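Local coordinates for hydroxylase (Rhodococcus sp., PDB 2OR0), which probably acts as a flavin-dependent monooxygenase of the acyl-CoA dehydrogenase type, inserting one atom of molecular oxygen with reduced flavin as a donor, at residues D113-V116 with Q117-W121; L187-T190 with D191-I194. One frame throughout, in Å; residues are numbered along the deposited sequence.

Of the two contacts, that of helix 114-121 comes first, following helix 105-109 and leading to the beta sheet that starts at strand 129-130. Interaction 1 takes in the whole of this two-turn helix and its N-cap, 113-116 bonded to 117-121. The chain then runs through strands 137-142, 145-155 and 163-170 before strand 182-188 brings it to interaction 2, where 187-190 fold onto 191-194 in the turn to strand 193-195. Both contacts are local and in series, neither nesting nor crossing. Interactions 1 and 2 have their centres about 17 Å apart and their nearest atoms about 7 Å apart. Ile186, one residue before interaction 2, packs on Val116 and Ile120, joining helix to strand.

Interaction 1: D113-V116 with Q117-W121; sequences DPQV and QEEIW
Gln115 and Glu119, one helical turn apart, are bridged by a water that accepts from Gln115 NE2 (3.1 Å) and donates to Glu119 OE2 (3.0 Å). Gln115 NE2 and Glu119 OE2 themselves stand 4.2 Å apart, too far for a direct bond, with the amide and carboxylate planes inclined by 56°. Glu119 reaches this place because its CG lies anti to the carbonyl carbon (chi1 -75°) and the chain beyond runs extended, back along the helix past Gln115 O. Its other oxygen, OE1, comes over Val116, 3.7 Å from Val116 CA, and forms a salt bridge with Arg223. With Glu119 cut back to an alanine, the Arg223 guanidinium would probably lose this carboxylate mate and the water one of its partners. The setting is the N-terminal end of helix 114-121, with Asp113 as N-cap: its OD1 takes the N-H of Gln115 at 2.8 Å through the anti lone pair, and Pro114 opens the first turn, where a residue with no N-H to offer costs no bond. Further on, the backbone settles into regular i to i+4 bonding, tightening from a weak Gln117 N to Asp113 O bond to 2.9 Å between Ile120 N and Val116 O. On the buried side Val116 and Ile120 lie alongside each other, pointing the same way, and meet through Val116 CG2 and Ile120 CD1 at 3.8 Å. In Val116, chi1 of 65° puts CG1 between N and the carbonyl carbon and leaves CG2, anti to N, to meet Ile120. Both residues rest on Leu109 of helix 105-109 and Ile186 of strand 182-188. Gln117 turns back along the first turn, its CG near Asp113 O, and its NE2 donates to Ala112 O.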
loop_
_atom_site.group_PDB
_atom_site.type_symbol
_atom_site.label_atom_id
_atom_site.label_comp_id
_atom_site.label_asym_id
_atom_site.label_seq_id
_atom_site.Cartn_x
_atom_site.Cartn_y
_atom_site.Cartn_z
ATOM N N ASP A 113 -4.346 17.763 11.994
ATOM C CA ASP A 113 -4.201 18.656 13.148
ATOM C C ASP A 113 -3.046 18.270 14.043
ATOM O O ASP A 113 -2.900 17.095 14.417
ATOM C CB ASP A 113 -5.486 18.701 13.972
ATOM C CG ASP A 113 -5.537 19.902 14.906
ATOM O OD1 ASP A 113 -4.862 19.860 15.954
ATOM O OD2 ASP A 113 -6.259 20.872 14.577
ATOM N N PRO A 114 -2.212 19.264 14.413
ATOM C CA PRO A 114 -1.076 18.944 15.282
ATOM C C PRO A 114 -1.478 18.203 16.563
ATOM O O PRO A 114 -0.679 17.448 17.110
ATOM C CB PRO A 114 -0.450 20.325 15.597
ATOM C CG PRO A 114 -0.852 21.198 14.466
ATOM C CD PRO A 114 -2.246 20.693 14.025
ATOM N N GLN A 115 -2.704 18.405 17.036
ATOM C CA GLN A 115 -3.119 17.727 18.263
ATOM C C GLN A 115 -3.229 16.193 18.127
ATOM O O GLN A 115 -2.882 15.455 19.059
ATOM C CB GLN A 115 -4.413 18.319 18.820
ATOM C CG GLN A 115 -4.732 17.850 20.241
ATOM C CD GLN A 115 -6.005 18.477 20.796
ATOM O OE1 GLN A 115 -6.615 19.346 20.167
ATOM N NE2 GLN A 115 -6.416 18.027 21.977
ATOM N N VAL A 116 -3.720 15.719 16.980
ATOM C CA VAL A 116 -3.871 14.275 16.804
ATOM C C VAL A 116 -2.506 13.606 16.572
ATOM O O VAL A 116 -2.277 12.473 17.016
ATOM C CB VAL A 116 -4.971 13.921 15.759
ATOM C CG1 VAL A 116 -4.602 14.398 14.364
ATOM C CG2 VAL A 116 -5.321 12.402 15.789
ATOM N N GLN A 117 -1.587 14.328 15.921
ATOM C CA GLN A 117 -0.238 13.803 15.691
ATOM C C GLN A 117 0.434 13.562 17.041
ATOM O O GLN A 117 1.139 12.570 17.229
ATOM C CB GLN A 117 0.614 14.771 14.847
ATOM C CG GLN A 117 -0.007 15.247 13.536
ATOM C CD GLN A 117 0.994 15.983 12.655
ATOM O OE1 GLN A 117 2.175 15.630 12.614
ATOM N NE2 GLN A 117 0.528 16.997 11.943
ATOM N N GLU A 118 0.194 14.483 17.977
ATOM C CA GLU A 118 0.732 14.401 19.334
ATOM C C GLU A 118 0.062 13.251 20.094
ATOM O O GLU A 118 0.729 12.479 20.785
ATOM C CB GLU A 118 0.541 15.764 20.040
ATOM C CG GLU A 118 1.120 15.903 21.461
ATOM C CD GLU A 118 2.593 15.466 21.594
ATOM O OE1 GLU A 118 3.400 15.718 20.668
ATOM O OE2 GLU A 118 2.944 14.880 22.650
ATOM N N GLU A 119 -1.251 13.107 19.945
ATOM C CA GLU A 119 -1.957 11.972 20.567
ATOM C C GLU A 119 -1.415 10.610 20.106
ATOM O O GLU A 119 -1.211 9.690 20.917
ATOM C CB GLU A 119 -3.459 12.060 20.287
ATOM C CG GLU A 119 -4.169 13.125 21.105
ATOM C CD GLU A 119 -5.613 13.320 20.688
ATOM O OE1 GLU A 119 -5.994 12.908 19.571
ATOM O OE2 GLU A 119 -6.374 13.898 21.486
ATOM N N ILE A 120 -1.157 10.491 18.802
ATOM C CA ILE A 120 -0.712 9.223 18.211
ATOM C C ILE A 120 0.767 8.934 18.450
ATOM O O ILE A 120 1.139 7.823 18.862
ATOM C CB ILE A 120 -1.094 9.169 16.691
ATOM C CG1 ILE A 120 -2.636 9.211 16.570
ATOM C CG2 ILE A 120 -0.451 7.943 15.988
ATOM C CD1 ILE A 120 -3.186 9.270 15.172
ATOM N N TRP A 121 1.612 9.934 18.214
ATOM C CA TRP A 121 3.068 9.734 18.283
ATOM C C TRP A 121 3.751 10.334 19.518
ATOM O O TRP A 121 4.912 10.018 19.796
ATOM C CB TRP A 121 3.736 10.304 17.029
ATOM C CG TRP A 121 3.418 9.589 15.754
ATOM C CD1 TRP A 121 3.331 8.224 15.560
ATOM C CD2 TRP A 121 3.158 10.192 14.487
ATOM N NE1 TRP A 121 3.035 7.957 14.244
ATOM C CE2 TRP A 121 2.926 9.145 13.564
ATOM C CE3 TRP A 121 3.104 11.515 14.035
ATOM C CZ2 TRP A 121 2.646 9.386 12.225
ATOM C CZ3 TRP A 121 2.824 11.757 12.710
ATOM C CH2 TRP A 121 2.599 10.690 11.812
HETATM O O HOH W 1 -4.680 15.720 23.230
#

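Interaction 2: L187-T190 with D191-I194; sequences LPRT and DYQI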
loop_
_atom_site.group_PDB
_atom_site.type_symbol
_atom_site.label_atom_id
_atom_site.label_comp_id
_atom_site.label_asym_id
_atom_site.label_seq_id
_atom_site.Cartn_x
_atom_site.Cartn_y
_atom_site.Cartn_z
ATOM N N LEU A 187 -9.506 7.191 14.979
ATOM C CA LEU A 187 -10.101 6.589 16.189
ATOM C C LEU A 187 -9.071 5.765 16.911
ATOM O O LEU A 187 -8.299 5.064 16.268
ATOM C CB LEU A 187 -11.275 5.657 15.852
ATOM C CG LEU A 187 -12.631 6.239 15.471
ATOM C CD1 LEU A 187 -12.594 6.829 14.088
ATOM C CD2 LEU A 187 -13.688 5.155 15.542
ATOM N N PRO A 188 -9.040 5.847 18.255
ATOM C CA PRO A 188 -8.201 4.941 19.023
ATOM C C PRO A 188 -8.834 3.545 19.030
ATOM O O PRO A 188 -10.049 3.439 18.835
ATOM C CB PRO A 188 -8.232 5.548 20.427
ATOM C CG PRO A 188 -9.510 6.330 20.483
ATOM C CD PRO A 188 -9.762 6.815 19.105
ATOM N N ARG A 189 -8.019 2.505 19.251
ATOM C CA ARG A 189 -8.472 1.106 19.167
ATOM C C ARG A 189 -9.559 0.809 20.192
ATOM O O ARG A 189 -10.405 -0.068 20.005
ATOM C CB ARG A 189 -7.301 0.135 19.358
ATOM C CG ARG A 189 -7.703 -1.320 19.267
ATOM C CD ARG A 189 -6.690 -2.131 18.517
ATOM N NE ARG A 189 -6.689 -3.509 18.993
ATOM C CZ ARG A 189 -5.734 -4.395 18.730
ATOM N NH1 ARG A 189 -4.688 -4.059 17.974
ATOM N NH2 ARG A 189 -5.825 -5.624 19.219
ATOM N N THR A 190 -9.507 1.560 21.284
ATOM C CA THR A 190 -10.526 1.521 22.312
ATOM C C THR A 190 -11.944 1.829 21.781
ATOM O O THR A 190 -12.955 1.382 22.364
ATOM C CB THR A 190 -10.120 2.487 23.459
ATOM O OG1 THR A 190 -10.668 1.989 24.681
ATOM C CG2 THR A 190 -10.592 3.901 23.194
ATOM N N ASP A 191 -12.018 2.568 20.672
ATOM C CA ASP A 191 -13.298 2.976 20.119
ATOM C C ASP A 191 -13.813 2.128 18.949
ATOM O O ASP A 191 -14.791 2.494 18.316
ATOM C CB ASP A 191 -13.252 4.445 19.722
ATOM C CG ASP A 191 -13.310 5.395 20.942
ATOM O OD1 ASP A 191 -13.557 4.920 22.080
ATOM O OD2 ASP A 191 -13.117 6.622 20.746
ATOM N N TYR A 192 -13.171 0.997 18.668
ATOM C CA TYR A 192 -13.706 0.079 17.635
ATOM C C TYR A 192 -13.431 -1.373 17.951
ATOM O O TYR A 192 -12.729 -1.699 18.907
ATOM C CB TYR A 192 -13.218 0.444 16.213
ATOM C CG TYR A 192 -11.696 0.483 16.049
ATOM C CD1 TYR A 192 -10.966 -0.680 15.800
ATOM C CD2 TYR A 192 -11.002 1.686 16.136
ATOM C CE1 TYR A 192 -9.581 -0.649 15.648
ATOM C CE2 TYR A 192 -9.625 1.736 15.993
ATOM C CZ TYR A 192 -8.914 0.566 15.747
ATOM O OH TYR A 192 -7.537 0.615 15.600
ATOM N N GLN A 193 -14.001 -2.236 17.126
ATOM C CA GLN A 193 -13.927 -3.668 17.319
ATOM C C GLN A 193 -13.332 -4.294 16.055
ATOM O O GLN A 193 -13.764 -3.999 14.948
ATOM C CB GLN A 193 -15.346 -4.241 17.595
ATOM C CG GLN A 193 -15.413 -5.778 17.685
ATOM C CD GLN A 193 -16.780 -6.414 17.277
ATOM O OE1 GLN A 193 -16.948 -7.658 17.334
ATOM N NE2 GLN A 193 -17.742 -5.579 16.869
ATOM N N ILE A 194 -12.353 -5.160 16.264
ATOM C CA ILE A 194 -11.735 -5.971 15.214
ATOM C C ILE A 194 -12.564 -7.258 15.135
ATOM O O ILE A 194 -12.683 -7.978 16.130
ATOM C CB ILE A 194 -10.246 -6.303 15.556
ATOM C CG1 ILE A 194 -9.377 -5.027 15.577
ATOM C CG2 ILE A 194 -9.652 -7.307 14.558
ATOM C CD1 ILE A 194 -7.939 -5.222 16.148
#
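Arg189 lies across the Tyr192 ring, and its side chain runs on to Ile194. The approach starts at its CA, which stands over one face of the ring in a CH-pi contact, 3.8 Å from the centroid and 28° off the normal. Next, CB lies 3.8 Å from Tyr192 OH, and CG, anti to the backbone N (chi1 -179°), lies near both CE1 and OH. Arg189 CD is 4.1 Å from both Tyr192 OH and Ile194 CD1, touching the two at about a right angle. The guanidinium then receives Ile194 CD1 over the centre of one face, 3.5 Å from CZ, while NH1 donates to the carbonyls of Asp159 and Cys161. This is a short 3-10 turn, residues 189-191, carrying the chain from strand 182-188 to strand 193-195, which pairs with 210-214 rather than with 182-188: Asp191 N bonds Pro188 O at 2.8 Å and Tyr192 N bonds Arg189 O at 3.3 Å, both i to i+3 and both from above the carbonyl plane. Tyr192 folds back beneath Arg189 because CG is set between its N and carbonyl carbon (chi1 57°). This brings the ring edge to Leu187 O, which lies in the ring plane, with Leu187 CB 4.0 Å from Tyr192 CD2.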